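Local coordinates for protein MRG701 (Oryza sativa, PDB 5IN1) that probably recognises methylated lysines on histone tails through its chromodomain, as MRG-family relatives do, and forms dimers through that domain, at residues F3-V9 with A20-S25; R8-H13 with Y38-S42; W32-Y38 with W48-L54. All coordinates share one frame; numbering follows the deposited sequence.

Contact 1: residues F3-V9 with A20-S25; sequences FKEGERV and AKVQKS
With chi1 at 177° V22 spreads both methyls toward the N-terminal segment: CG1 lies by K4 O, and CG2 meets F3 CB at 4.0 Å and, crossing at about a right angle, V9 CG1 at 4.1 Å. K21 takes a less common turn: with chi1 at 62° its CG sits between the backbone N and the carbonyl carbon, and the chain runs alongside R8, which bends at chi2 (60°). K21 CD then lies against one face of the R8 guanidinium, 3.7 Å from R8 NH2 and offset toward the rim. The two like charges end up close, R8 NH2 to K21 NZ 4.3 Å, a cost probably eased because R8 NH1 also donates to G6 O, in the guanidinium plane. R8 pairs with K21 and V9 with A20 at the open end, away from the turn, of the antiparallel hairpin made by strands 8-13 and 16-28. Ahead of it, K4-E7 forms a type II turn that docks on V22: G6 N gives a short 2.7 Å bond to V22 O, while V22 N returns one to E7 O. E7 OE1 holds K4 N from within the turn. At the far end S25 OG reaches F3 O at 3.0 Å from above the carbonyl plane, and E5 CG presses on Q23 O at 3.2 Å. K4 and E5 also pack against D30 and E29 of the second subunit.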
loop_
_atom_site.group_PDB
_atom_site.type_symbol
_atom_site.label_atom_id
_atom_site.label_comp_id
_atom_site.label_asym_id
_atom_site.label_seq_id
_atom_site.Cartn_x
_atom_site.Cartn_y
_atom_site.Cartn_z
ATOM N N PHE A 3 4.278 -0.054 7.568
ATOM C CA PHE A 3 4.422 -1.038 8.634
ATOM C C PHE A 3 3.722 -2.334 8.244
ATOM O O PHE A 3 2.744 -2.327 7.481
ATOM C CB PHE A 3 3.852 -0.509 9.960
ATOM C CG PHE A 3 4.482 0.771 10.430
ATOM C CD1 PHE A 3 5.754 0.784 10.975
ATOM C CD2 PHE A 3 3.784 1.965 10.355
ATOM C CE1 PHE A 3 6.315 1.965 11.420
ATOM C CE2 PHE A 3 4.352 3.148 10.795
ATOM C CZ PHE A 3 5.612 3.150 11.322
ATOM N N LYS A 4 4.218 -3.440 8.772
ATOM C CA LYS A 4 3.726 -4.760 8.399
ATOM C C LYS A 4 2.975 -5.418 9.543
ATOM O O LYS A 4 3.205 -5.111 10.723
ATOM C CB LYS A 4 4.885 -5.663 7.965
ATOM C CG LYS A 4 5.668 -5.131 6.785
ATOM C CD LYS A 4 4.816 -5.140 5.516
ATOM C CE LYS A 4 5.610 -4.760 4.265
ATOM N NZ LYS A 4 5.720 -3.279 4.087
ATOM N N GLU A 5 2.083 -6.335 9.198
ATOM C CA GLU A 5 1.378 -7.127 10.183
ATOM C C GLU A 5 2.382 -7.789 11.119
ATOM O O GLU A 5 3.364 -8.377 10.672
ATOM C CB GLU A 5 0.515 -8.185 9.499
ATOM C CG GLU A 5 -0.346 -8.950 10.449
ATOM C CD GLU A 5 -1.086 -10.073 9.770
ATOM O OE1 GLU A 5 -1.395 -9.927 8.567
ATOM O OE2 GLU A 5 -1.318 -11.111 10.429
ATOM N N GLY A 6 2.146 -7.678 12.418
ATOM C CA GLY A 6 3.028 -8.282 13.397
ATOM C C GLY A 6 4.128 -7.357 13.892
ATOM O O GLY A 6 4.758 -7.648 14.888
ATOM N N GLU A 7 4.344 -6.238 13.212
ATOM C CA GLU A 7 5.445 -5.349 13.557
ATOM C C GLU A 7 5.155 -4.596 14.847
ATOM O O GLU A 7 4.043 -4.102 15.053
ATOM C CB GLU A 7 5.709 -4.360 12.418
ATOM C CG GLU A 7 6.940 -3.486 12.618
ATOM C CD GLU A 7 7.252 -2.625 11.404
ATOM O OE1 GLU A 7 6.653 -2.870 10.327
ATOM O OE2 GLU A 7 8.096 -1.714 11.522
ATOM N N ARG A 8 6.142 -4.556 15.728
ATOM C CA ARG A 8 6.050 -3.720 16.911
ATOM C C ARG A 8 6.486 -2.310 16.557
ATOM O O ARG A 8 7.506 -2.117 15.888
ATOM C CB ARG A 8 6.905 -4.300 18.039
ATOM C CG ARG A 8 6.153 -5.322 18.925
ATOM C CD ARG A 8 5.639 -6.548 18.173
ATOM N NE ARG A 8 4.989 -7.490 19.087
ATOM C CZ ARG A 8 4.211 -8.501 18.709
ATOM N NH1 ARG A 8 3.956 -8.716 17.425
ATOM N NH2 ARG A 8 3.677 -9.299 19.628
ATOM N N VAL A 9 5.690 -1.337 17.010
ATOM C CA VAL A 9 5.874 0.079 16.708
ATOM C C VAL A 9 5.699 0.869 17.994
ATOM O O VAL A 9 5.308 0.312 19.023
ATOM C CB VAL A 9 4.867 0.581 15.645
ATOM C CG1 VAL A 9 5.042 -0.189 14.332
ATOM C CG2 VAL A 9 3.424 0.460 16.132
ATOM N N ALA A 20 3.160 -0.784 20.624
ATOM C CA ALA A 20 1.957 -1.351 20.037
ATOM C C ALA A 20 2.362 -2.360 18.994
ATOM O O ALA A 20 3.516 -2.374 18.561
ATOM C CB ALA A 20 1.081 -0.254 19.408
ATOM N N LYS A 21 1.420 -3.194 18.574
ATOM C CA LYS A 21 1.684 -4.095 17.471
ATOM C C LYS A 21 0.646 -3.902 16.372
ATOM O O LYS A 21 -0.551 -3.709 16.627
ATOM C CB LYS A 21 1.709 -5.540 17.940
ATOM C CG LYS A 21 0.416 -6.014 18.510
ATOM C CD LYS A 21 0.508 -7.480 18.892
ATOM C CE LYS A 21 -0.640 -7.879 19.803
ATOM N NZ LYS A 21 -0.164 -8.272 21.159
ATOM N N VAL A 22 1.119 -3.954 15.138
ATOM C CA VAL A 22 0.245 -3.845 13.978
ATOM C C VAL A 22 -0.476 -5.171 13.745
ATOM O O VAL A 22 0.169 -6.199 13.550
ATOM C CB VAL A 22 1.044 -3.452 12.727
ATOM C CG1 VAL A 22 0.123 -3.425 11.500
ATOM C CG2 VAL A 22 1.718 -2.119 12.933
ATOM N N GLN A 23 -1.801 -5.140 13.803
ATOM C CA GLN A 23 -2.644 -6.317 13.583
ATOM C C GLN A 23 -2.980 -6.472 12.105
ATOM O O GLN A 23 -3.030 -7.588 11.592
ATOM C CB GLN A 23 -3.938 -6.218 14.387
ATOM C CG GLN A 23 -3.744 -6.211 15.895
ATOM C CD GLN A 23 -4.986 -5.754 16.625
ATOM O OE1 GLN A 23 -5.560 -4.710 16.301
ATOM N NE2 GLN A 23 -5.415 -6.527 17.613
ATOM N N LYS A 24 -3.228 -5.350 11.433
ATOM C CA LYS A 24 -3.611 -5.335 10.020
ATOM C C LYS A 24 -3.138 -4.037 9.382
ATOM O O LYS A 24 -3.148 -2.997 10.031
ATOM C CB LYS A 24 -5.134 -5.490 9.878
ATOM C CG LYS A 24 -5.620 -6.932 10.064
ATOM C CD LYS A 24 -7.142 -7.075 10.042
ATOM C CE LYS A 24 -7.591 -8.246 10.925
ATOM N NZ LYS A 24 -8.161 -9.396 10.159
ATOM N N SER A 25 -2.730 -4.103 8.115
ATOM C CA SER A 25 -2.350 -2.928 7.335
ATOM C C SER A 25 -3.213 -2.877 6.079
ATOM O O SER A 25 -3.413 -3.899 5.417
ATOM C CB SER A 25 -0.868 -2.967 6.940
ATOM O OG SER A 25 -0.024 -3.182 8.068
HETATM O O HOH W 1 -2.333 -6.911 7.148
#

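Contact 2: residues R8-H13 with Y38-S42; sequences RVLAYH and YLGWS
H13 closes over the ends of the Y38 and W41 rings, and here the contact is tight. The imidazole turns its edge to the face of Y38, with the centroids 4.9 Å apart and the planes at 79°; H13 CD2 does the touching, 3.5 Å from Y38 CZ. One face of the same imidazole receives the edge of the W41 six-membered ring, again nearly perpendicular (83°), and W41 CZ3 stands over the centre of the imidazole, 3.4 Å from H13 ND1. Holding CG anti to the backbone N (chi1 -156°) swings the H13 ring across to both partners. A type II turn, with W41 N bonded to Y38 O at 3.0 Å, brings Y38 and W41 onto the same side and sets Y38 CB over one face of the indole, 3.4 Å from its plane and offset toward the rim. H13, Y38 and W41 form an aromatic cluster; W45 meets H13 and W41 edge-to-face, and Y18 meets W41. Together they probably correspond to the methyl-lysine cage of MRG-family chromodomains. Deeper in, A11 CB rests against Y38 CE1 at 3.7 Å, a small methyl that lets the tyrosine ring come close to strand 8-13. The phenol oxygen is directed to E47, which bonds it. Toward R8 the two segments diverge. There, on the exposed side, the link thins to a single apolar touch between the aliphatic part of the arginine and the leucine that follows Y38, R8 CG to L39 CD1 at 4.4 Å.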
loop_
_atom_site.group_PDB
_atom_site.type_symbol
_atom_site.label_atom_id
_atom_site.label_comp_id
_atom_site.label_asym_id
_atom_site.label_seq_id
_atom_site.Cartn_x
_atom_site.Cartn_y
_atom_site.Cartn_z
ATOM N N ARG A 8 6.142 -4.556 15.728
ATOM C CA ARG A 8 6.050 -3.720 16.911
ATOM C C ARG A 8 6.486 -2.310 16.557
ATOM O O ARG A 8 7.506 -2.117 15.888
ATOM C CB ARG A 8 6.905 -4.300 18.039
ATOM C CG ARG A 8 6.153 -5.322 18.925
ATOM C CD ARG A 8 5.639 -6.548 18.173
ATOM N NE ARG A 8 4.989 -7.490 19.087
ATOM C CZ ARG A 8 4.211 -8.501 18.709
ATOM N NH1 ARG A 8 3.956 -8.716 17.425
ATOM N NH2 ARG A 8 3.677 -9.299 19.628
ATOM N N VAL A 9 5.690 -1.337 17.010
ATOM C CA VAL A 9 5.874 0.079 16.708
ATOM C C VAL A 9 5.699 0.869 17.994
ATOM O O VAL A 9 5.308 0.312 19.023
ATOM C CB VAL A 9 4.867 0.581 15.645
ATOM C CG1 VAL A 9 5.042 -0.189 14.332
ATOM C CG2 VAL A 9 3.424 0.460 16.132
ATOM N N LEU A 10 5.998 2.158 17.932
ATOM C CA LEU A 10 5.600 3.108 18.967
ATOM C C LEU A 10 4.376 3.869 18.472
ATOM O O LEU A 10 4.302 4.233 17.294
ATOM C CB LEU A 10 6.742 4.064 19.302
ATOM C CG LEU A 10 7.957 3.374 19.903
ATOM C CD1 LEU A 10 9.142 4.316 19.976
ATOM C CD2 LEU A 10 7.634 2.815 21.282
ATOM N N ALA A 11 3.408 4.082 19.347
ATOM C CA ALA A 11 2.165 4.771 18.999
ATOM C C ALA A 11 1.834 5.818 20.049
ATOM O O ALA A 11 1.886 5.564 21.256
ATOM C CB ALA A 11 1.012 3.783 18.879
ATOM N N TYR A 12 1.484 7.012 19.588
ATOM C CA TYR A 12 0.934 8.021 20.473
ATOM C C TYR A 12 -0.448 7.610 20.955
ATOM O O TYR A 12 -1.270 7.115 20.190
ATOM C CB TYR A 12 0.856 9.375 19.777
ATOM C CG TYR A 12 2.173 10.092 19.670
ATOM C CD1 TYR A 12 2.800 10.572 20.800
ATOM C CD2 TYR A 12 2.792 10.297 18.437
ATOM C CE1 TYR A 12 4.008 11.244 20.732
ATOM C CE2 TYR A 12 3.997 10.972 18.359
ATOM C CZ TYR A 12 4.590 11.453 19.505
ATOM O OH TYR A 12 5.805 12.126 19.449
ATOM N N HIS A 13 -0.700 7.813 22.235
ATOM C CA HIS A 13 -2.059 7.746 22.747
ATOM C C HIS A 13 -2.106 8.862 23.758
ATOM O O HIS A 13 -1.641 8.709 24.878
ATOM C CB HIS A 13 -2.383 6.390 23.368
ATOM C CG HIS A 13 -3.841 6.074 23.374
ATOM N ND1 HIS A 13 -4.682 6.475 24.387
ATOM C CD2 HIS A 13 -4.615 5.410 22.481
ATOM C CE1 HIS A 13 -5.908 6.059 24.129
ATOM N NE2 HIS A 13 -5.897 5.413 22.979
ATOM N N TYR A 38 -2.400 -1.869 21.618
ATOM C CA TYR A 38 -1.438 -1.268 22.529
ATOM C C TYR A 38 -1.018 -2.320 23.536
ATOM O O TYR A 38 -1.878 -2.903 24.201
ATOM C CB TYR A 38 -2.036 -0.033 23.216
ATOM C CG TYR A 38 -2.433 1.049 22.224
ATOM C CD1 TYR A 38 -1.552 2.080 21.904
ATOM C CD2 TYR A 38 -3.676 1.024 21.589
ATOM C CE1 TYR A 38 -1.909 3.067 20.982
ATOM C CE2 TYR A 38 -4.045 2.013 20.681
ATOM C CZ TYR A 38 -3.149 3.009 20.369
ATOM O OH TYR A 38 -3.523 3.981 19.456
ATOM N N LEU A 39 0.284 -2.593 23.629
ATOM C CA LEU A 39 0.719 -3.752 24.417
ATOM C C LEU A 39 0.407 -3.541 25.896
ATOM O O LEU A 39 0.765 -2.510 26.483
ATOM C CB LEU A 39 2.211 -4.028 24.243
ATOM C CG LEU A 39 2.673 -4.265 22.809
ATOM C CD1 LEU A 39 4.089 -4.806 22.794
ATOM C CD2 LEU A 39 1.715 -5.201 22.068
ATOM N N GLY A 40 -0.246 -4.537 26.498
ATOM C CA GLY A 40 -0.637 -4.475 27.895
ATOM C C GLY A 40 -1.961 -3.770 28.151
ATOM O O GLY A 40 -2.419 -3.732 29.296
ATOM N N TRP A 41 -2.576 -3.216 27.101
ATOM C CA TRP A 41 -3.851 -2.508 27.243
ATOM C C TRP A 41 -5.024 -3.392 26.860
ATOM O O TRP A 41 -4.847 -4.409 26.202
ATOM C CB TRP A 41 -3.881 -1.253 26.368
ATOM C CG TRP A 41 -3.109 -0.099 26.888
ATOM C CD1 TRP A 41 -2.119 -0.123 27.834
ATOM C CD2 TRP A 41 -3.272 1.273 26.508
ATOM N NE1 TRP A 41 -1.656 1.151 28.058
ATOM C CE2 TRP A 41 -2.347 2.026 27.259
ATOM C CE3 TRP A 41 -4.128 1.938 25.628
ATOM C CZ2 TRP A 41 -2.230 3.409 27.131
ATOM C CZ3 TRP A 41 -4.010 3.312 25.505
ATOM C CH2 TRP A 41 -3.072 4.034 26.265
ATOM N N SER A 42 -6.219 -2.984 27.275
ATOM C CA SER A 42 -7.450 -3.654 26.875
ATOM C C SER A 42 -7.588 -3.699 25.357
ATOM O O SER A 42 -7.210 -2.751 24.667
ATOM C CB SER A 42 -8.663 -2.931 27.472
ATOM O OG SER A 42 -9.877 -3.439 26.951
#

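Contact 3: residues W32-Y38 with W48-L54; sequences WRYHVHY and WVTNDRL
R33 and H35 clasp the indole of W48 from opposite faces across the antiparallel hairpin of strands 31-38 and 47-50, at one edge of the chromodomain sheet. The R33 guanidinium lies flat on the rings, its plane only 3° from theirs and R33 CZ 3.4 Å from W48 CE2, a stack with cation-pi character over the five-membered ring. R33 gets there with an extended chain whose CG sits between the backbone N and the carbonyl carbon (chi1 65°); a salt bridge from NH2 to E26 helps hold the group flat on the ring. On the other face H35 stands on edge, planes at 81°, with H35 CD2 3.6 Å from W48 NE1 and its CB over the six-membered ring, while ND1 is held by Q23. The backbone beneath is pinned by a pair of hydrogen bonds between Y34 and V49, Y34 N to V49 O at 2.9 Å and V49 N to Y34 O at 2.8 Å. On the side away from W48, Y34 CD2 touches L54 CD1 at 3.6 Å, and V36 CG1 packs on V49 CG2. Near W32 and N51 a water bridges the segments, donating to W32 O at 2.6 Å and accepting from N51 N at 2.8 Å.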
loop_
_atom_site.group_PDB
_atom_site.type_symbol
_atom_site.label_atom_id
_atom_site.label_comp_id
_atom_site.label_asym_id
_atom_site.label_seq_id
_atom_site.Cartn_x
_atom_site.Cartn_y
_atom_site.Cartn_z
ATOM N N TRP A 32 -1.922 4.613 3.912
ATOM C CA TRP A 32 -1.900 3.435 4.766
ATOM C C TRP A 32 -2.674 3.675 6.066
ATOM O O TRP A 32 -2.559 4.739 6.683
ATOM C CB TRP A 32 -0.458 3.033 5.091
ATOM C CG TRP A 32 0.233 2.318 3.961
ATOM C CD1 TRP A 32 1.146 2.844 3.084
ATOM C CD2 TRP A 32 0.051 0.950 3.580
ATOM N NE1 TRP A 32 1.539 1.884 2.185
ATOM C CE2 TRP A 32 0.884 0.713 2.457
ATOM C CE3 TRP A 32 -0.737 -0.093 4.066
ATOM C CZ2 TRP A 32 0.957 -0.531 1.824
ATOM C CZ3 TRP A 32 -0.665 -1.329 3.446
ATOM C CH2 TRP A 32 0.175 -1.535 2.321
ATOM N N ARG A 33 -3.460 2.688 6.487
ATOM C CA ARG A 33 -3.983 2.687 7.856
ATOM C C ARG A 33 -3.626 1.372 8.518
ATOM O O ARG A 33 -3.438 0.350 7.847
ATOM C CB ARG A 33 -5.500 2.925 7.901
ATOM C CG ARG A 33 -6.353 1.839 7.263
ATOM C CD ARG A 33 -7.831 2.133 7.485
ATOM N NE ARG A 33 -8.685 0.989 7.155
ATOM C CZ ARG A 33 -9.943 0.859 7.560
ATOM N NH1 ARG A 33 -10.497 1.798 8.318
ATOM N NH2 ARG A 33 -10.649 -0.213 7.201
ATOM N N TYR A 34 -3.513 1.408 9.840
ATOM C CA TYR A 34 -2.990 0.301 10.616
ATOM C C TYR A 34 -3.899 0.050 11.801
ATOM O O TYR A 34 -4.182 0.977 12.566
ATOM C CB TYR A 34 -1.577 0.614 11.102
ATOM C CG TYR A 34 -0.620 1.000 9.998
ATOM C CD1 TYR A 34 -0.028 0.029 9.206
ATOM C CD2 TYR A 34 -0.321 2.325 9.735
ATOM C CE1 TYR A 34 0.848 0.377 8.182
ATOM C CE2 TYR A 34 0.552 2.675 8.730
ATOM C CZ TYR A 34 1.142 1.697 7.965
ATOM O OH TYR A 34 2.010 2.050 6.949
ATOM N N HIS A 35 -4.339 -1.190 11.967
ATOM C CA HIS A 35 -5.145 -1.538 13.127
ATOM C C HIS A 35 -4.153 -2.026 14.155
ATOM O O HIS A 35 -3.461 -3.013 13.924
ATOM C CB HIS A 35 -6.205 -2.608 12.810
ATOM C CG HIS A 35 -7.372 -2.596 13.746
ATOM N ND1 HIS A 35 -7.422 -3.360 14.896
ATOM C CD2 HIS A 35 -8.544 -1.907 13.707
ATOM C CE1 HIS A 35 -8.570 -3.147 15.516
ATOM N NE2 HIS A 35 -9.269 -2.274 14.816
ATOM N N VAL A 36 -4.057 -1.306 15.270
ATOM C CA VAL A 36 -3.026 -1.590 16.256
ATOM C C VAL A 36 -3.611 -2.007 17.591
ATOM O O VAL A 36 -4.719 -1.613 17.952
ATOM C CB VAL A 36 -2.093 -0.368 16.464
ATOM C CG1 VAL A 36 -1.386 -0.005 15.142
ATOM C CG2 VAL A 36 -2.847 0.841 17.063
ATOM N N HIS A 37 -2.840 -2.829 18.304
ATOM C CA HIS A 37 -3.120 -3.188 19.683
ATOM C C HIS A 37 -2.018 -2.587 20.562
ATOM O O HIS A 37 -0.845 -2.767 20.258
ATOM C CB HIS A 37 -3.175 -4.715 19.854
ATOM C CG HIS A 37 -3.227 -5.144 21.290
ATOM N ND1 HIS A 37 -4.330 -4.923 22.078
ATOM C CD2 HIS A 37 -2.301 -5.727 22.089
ATOM C CE1 HIS A 37 -4.092 -5.357 23.304
ATOM N NE2 HIS A 37 -2.867 -5.857 23.337
ATOM N N TYR A 38 -2.400 -1.869 21.618
ATOM C CA TYR A 38 -1.438 -1.268 22.529
ATOM C C TYR A 38 -1.018 -2.320 23.536
ATOM O O TYR A 38 -1.878 -2.903 24.201
ATOM C CB TYR A 38 -2.036 -0.033 23.216
ATOM C CG TYR A 38 -2.433 1.049 22.224
ATOM C CD1 TYR A 38 -1.552 2.080 21.904
ATOM C CD2 TYR A 38 -3.676 1.024 21.589
ATOM C CE1 TYR A 38 -1.909 3.067 20.982
ATOM C CE2 TYR A 38 -4.045 2.013 20.681
ATOM C CZ TYR A 38 -3.149 3.009 20.369
ATOM O OH TYR A 38 -3.523 3.981 19.456
ATOM N N TRP A 48 -7.915 1.682 14.354
ATOM C CA TRP A 48 -7.241 2.102 13.140
ATOM C C TRP A 48 -6.550 3.429 13.351
ATOM O O TRP A 48 -7.159 4.382 13.849
ATOM C CB TRP A 48 -8.223 2.278 11.977
ATOM C CG TRP A 48 -8.823 1.037 11.434
ATOM C CD1 TRP A 48 -10.115 0.618 11.587
ATOM C CD2 TRP A 48 -8.179 0.057 10.616
ATOM N NE1 TRP A 48 -10.306 -0.565 10.928
ATOM C CE2 TRP A 48 -9.132 -0.933 10.323
ATOM C CE3 TRP A 48 -6.881 -0.076 10.101
ATOM C CZ2 TRP A 48 -8.830 -2.052 9.541
ATOM C CZ3 TRP A 48 -6.580 -1.187 9.326
ATOM C CH2 TRP A 48 -7.554 -2.161 9.052
ATOM N N VAL A 49 -5.283 3.504 12.965
ATOM C CA VAL A 49 -4.573 4.769 12.975
ATOM C C VAL A 49 -3.812 4.992 11.679
ATOM O O VAL A 49 -3.464 4.043 10.961
ATOM C CB VAL A 49 -3.578 4.843 14.156
ATOM C CG1 VAL A 49 -4.302 4.659 15.498
ATOM C CG2 VAL A 49 -2.486 3.812 13.985
ATOM N N THR A 50 -3.511 6.251 11.397
ATOM C CA THR A 50 -2.687 6.565 10.248
ATOM C C THR A 50 -1.245 6.845 10.670
ATOM O O THR A 50 -0.904 6.793 11.865
ATOM C CB THR A 50 -3.291 7.738 9.457
ATOM O OG1 THR A 50 -3.764 8.721 10.376
ATOM C CG2 THR A 50 -4.476 7.224 8.644
ATOM N N ASN A 51 -0.387 7.086 9.685
ATOM C CA ASN A 51 1.048 7.138 9.895
ATOM C C ASN A 51 1.498 8.162 10.933
ATOM O O ASN A 51 2.480 7.956 11.661
ATOM C CB ASN A 51 1.724 7.416 8.550
ATOM C CG ASN A 51 3.213 7.449 8.648
ATOM O OD1 ASN A 51 3.840 6.418 8.859
ATOM N ND2 ASN A 51 3.803 8.631 8.477
ATOM N N ASP A 52 0.779 9.272 10.996
ATOM C CA ASP A 52 1.107 10.349 11.919
ATOM C C ASP A 52 1.031 9.937 13.393
ATOM O O ASP A 52 1.603 10.614 14.247
ATOM C CB ASP A 52 0.159 11.507 11.674
ATOM C CG ASP A 52 -1.267 11.062 11.694
ATOM O OD1 ASP A 52 -1.687 10.312 10.776
ATOM O OD2 ASP A 52 -1.984 11.427 12.640
ATOM N N ARG A 53 0.333 8.836 13.686
ATOM C CA ARG A 53 0.220 8.345 15.058
ATOM C C ARG A 53 1.333 7.391 15.474
ATOM O O ARG A 53 1.415 7.034 16.653
ATOM C CB ARG A 53 -1.128 7.648 15.248
ATOM C CG ARG A 53 -2.327 8.602 15.245
ATOM C CD ARG A 53 -2.544 9.255 16.650
ATOM N NE ARG A 53 -2.839 8.289 17.707
ATOM C CZ ARG A 53 -4.039 7.746 17.926
ATOM N NH1 ARG A 53 -5.071 8.064 17.169
ATOM N NH2 ARG A 53 -4.203 6.875 18.913
ATOM N N LEU A 54 2.158 6.970 14.515
ATOM C CA LEU A 54 3.112 5.884 14.714
ATOM C C LEU A 54 4.555 6.308 14.462
ATOM O O LEU A 54 4.842 7.227 13.670
ATOM C CB LEU A 54 2.785 4.705 13.796
ATOM C CG LEU A 54 1.390 4.096 13.931
ATOM C CD1 LEU A 54 1.237 2.922 12.964
ATOM C CD2 LEU A 54 1.106 3.675 15.371
HETATM O O HOH W 2 -1.217 6.975 6.979
HETATM O O HOH W 3 2.752 4.540 6.516
#

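How the contacts relate
All three contacts reach one antiparallel sheet. Contacts 1 and 2 share R8 and V9 on strand 8-13, their centres about 10 Å apart, and A20 CB packs on A11 CB at 4.1 Å between them. Contacts 1 and 3 are nearer, about 8 Å between centres, because strands 16-28 and 31-38 are neighbours: Q23 OE1 and H35 ND1, 2.7 Å apart, probably share a hydrogen bond. Y38 belongs to both contacts 2 and 3, and Y12 N lies 2.9 Å from R53 O, a probable bond that ties their other segments. Contacts 1 and 3 both touch the second subunit, whereas contact 2, with the probable aromatic cage, does not.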